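Local coordinates for protein transcriptional regulator, crp family (Thermotoga maritima, PDB 1O5L) that probably binds DNA and regulates transcription as a member of the Crp family, at residues A[121-124]-A[125-129]. Sequence-based numbering, arbitrary orientation.
Sequences LKDV and SEHFR
His127 turns the ND1 edge of its imidazole back onto the backbone carbonyl oxygen of Asp123, one turn back on helix 114-139, the long helix that packs against its copy in the second subunit, as in Crp-family dimers. His127 ND1 donates to Asp123 O at 2.9 Å, coming from above the carbonyl plane, while the regular i to i+4 bond from His127 N enters from the opposite face. The carboxylate of Asp123, turned 43° from the ring, offers OD1 to His127 ND1 in a weak bond of 3.3 Å; OD1 has its stronger partner in Ser76 OG, on a loop of the same chain, so aspartate suits a place where one short carboxylate meets both loop and histidine. Ser125 OG, anti to the carbonyl carbon (chi1 -53°), donates to Leu121 O at 2.7 Å, on the face opposite Ser125 N, so the buried hydroxyl is satisfied within the helix. Nearby, Val124 and Phe128 put apolar groups into the dimer interface: Val124 packs on Val124 of the second subunit, and the Phe128 ring meets Phe78 of that subunit. Glu126, bent at chi2 (-58°), is long enough to reach Arg129, three residues on. With an alanine in its place, the Arg129 guanidinium would probably be freer to turn, though NH1 also bridges to Glu133. The grip is side-on, with Arg129 NE 3.3 Å from Glu126 OE2 and Arg129 NH2 2.9 Å from Glu126 OE1.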
loop_
_atom_site.group_PDB
_atom_site.type_symbol
_atom_site.label_atom_id
_atom_site.label_comp_id
_atom_site.label_asym_id
_atom_site.label_seq_id
_atom_site.Cartn_x
_atom_site.Cartn_y
_atom_site.Cartn_z
ATOM N N LEU A 121 3.727 4.972 -5.572
ATOM C CA LEU A 121 2.938 3.752 -5.617
ATOM C C LEU A 121 3.860 2.512 -5.462
ATOM O O LEU A 121 3.472 1.549 -4.779
ATOM C CB LEU A 121 2.112 3.659 -6.885
ATOM C CG LEU A 121 0.984 4.665 -7.117
ATOM C CD1 LEU A 121 0.410 4.421 -8.508
ATOM C CD2 LEU A 121 -0.126 4.587 -6.051
ATOM N N LYS A 122 5.067 2.573 -6.063
ATOM C CA LYS A 122 6.107 1.557 -5.889
ATOM C C LYS A 122 6.574 1.400 -4.430
ATOM O O LYS A 122 6.744 0.281 -3.937
ATOM C CB LYS A 122 7.316 1.863 -6.788
ATOM C CG LYS A 122 8.372 0.735 -6.874
ATOM C CD LYS A 122 9.552 1.081 -7.834
ATOM C CE LYS A 122 10.643 -0.019 -7.773
ATOM N NZ LYS A 122 11.664 0.022 -8.900
ATOM N N ASP A 123 6.770 2.521 -3.747
ATOM C CA ASP A 123 7.189 2.519 -2.343
ATOM C C ASP A 123 6.160 1.823 -1.439
ATOM O O ASP A 123 6.501 0.973 -0.605
ATOM C CB ASP A 123 7.393 3.955 -1.874
ATOM C CG ASP A 123 7.911 4.053 -0.454
ATOM O OD1 ASP A 123 7.229 3.872 0.562
ATOM O OD2 ASP A 123 9.086 4.347 -0.273
ATOM N N VAL A 124 4.908 2.205 -1.618
ATOM C CA VAL A 124 3.816 1.651 -0.844
ATOM C C VAL A 124 3.610 0.151 -1.145
ATOM O O VAL A 124 3.401 -0.647 -0.202
ATOM C CB VAL A 124 2.504 2.456 -1.078
ATOM C CG1 VAL A 124 1.333 1.775 -0.448
ATOM C CG2 VAL A 124 2.660 3.852 -0.526
ATOM N N SER A 125 3.676 -0.224 -2.431
ATOM C CA SER A 125 3.500 -1.624 -2.837
ATOM C C SER A 125 4.608 -2.575 -2.373
ATOM O O SER A 125 4.340 -3.729 -2.025
ATOM C CB SER A 125 3.320 -1.732 -4.342
ATOM O OG SER A 125 2.272 -0.859 -4.728
ATOM N N GLU A 126 5.841 -2.097 -2.411
ATOM C CA GLU A 126 6.995 -2.862 -1.931
ATOM C C GLU A 126 6.925 -3.098 -0.427
ATOM O O GLU A 126 7.240 -4.186 0.049
ATOM C CB GLU A 126 8.327 -2.176 -2.316
ATOM C CG GLU A 126 8.777 -2.464 -3.743
ATOM C CD GLU A 126 8.930 -3.952 -3.967
ATOM O OE1 GLU A 126 9.808 -4.550 -3.322
ATOM O OE2 GLU A 126 8.140 -4.542 -4.735
ATOM N N HIS A 127 6.484 -2.088 0.321
ATOM C CA HIS A 127 6.301 -2.253 1.762
ATOM C C HIS A 127 5.170 -3.214 2.060
ATOM O O HIS A 127 5.229 -3.976 3.015
ATOM C CB HIS A 127 6.071 -0.903 2.465
ATOM C CG HIS A 127 7.332 -0.149 2.741
ATOM N ND1 HIS A 127 7.744 0.920 1.975
ATOM C CD2 HIS A 127 8.299 -0.337 3.670
ATOM C CE1 HIS A 127 8.904 1.364 2.426
ATOM N NE2 HIS A 127 9.261 0.620 3.454
ATOM N N PHE A 128 4.113 -3.133 1.260
ATOM C CA PHE A 128 2.999 -4.053 1.385
ATOM C C PHE A 128 3.411 -5.511 1.121
ATOM O O PHE A 128 3.038 -6.400 1.854
ATOM C CB PHE A 128 1.888 -3.673 0.429
ATOM C CG PHE A 128 0.655 -4.517 0.568
ATOM C CD1 PHE A 128 0.001 -4.628 1.771
ATOM C CD2 PHE A 128 0.164 -5.225 -0.492
ATOM C CE1 PHE A 128 -1.139 -5.399 1.890
ATOM C CE2 PHE A 128 -0.984 -6.004 -0.356
ATOM C CZ PHE A 128 -1.626 -6.075 0.823
ATOM N N ARG A 129 4.152 -5.723 0.052
ATOM C CA ARG A 129 4.536 -7.060 -0.386
ATOM C C ARG A 129 5.378 -7.736 0.685
ATOM O O ARG A 129 5.194 -8.899 0.996
ATOM C CB ARG A 129 5.304 -6.957 -1.720
ATOM C CG ARG A 129 5.692 -8.297 -2.366
ATOM C CD ARG A 129 6.586 -8.159 -3.588
ATOM N NE ARG A 129 7.796 -7.430 -3.216
ATOM C CZ ARG A 129 8.806 -7.949 -2.501
ATOM N NH1 ARG A 129 8.770 -9.215 -2.075
ATOM N NH2 ARG A 129 9.865 -7.194 -2.200
#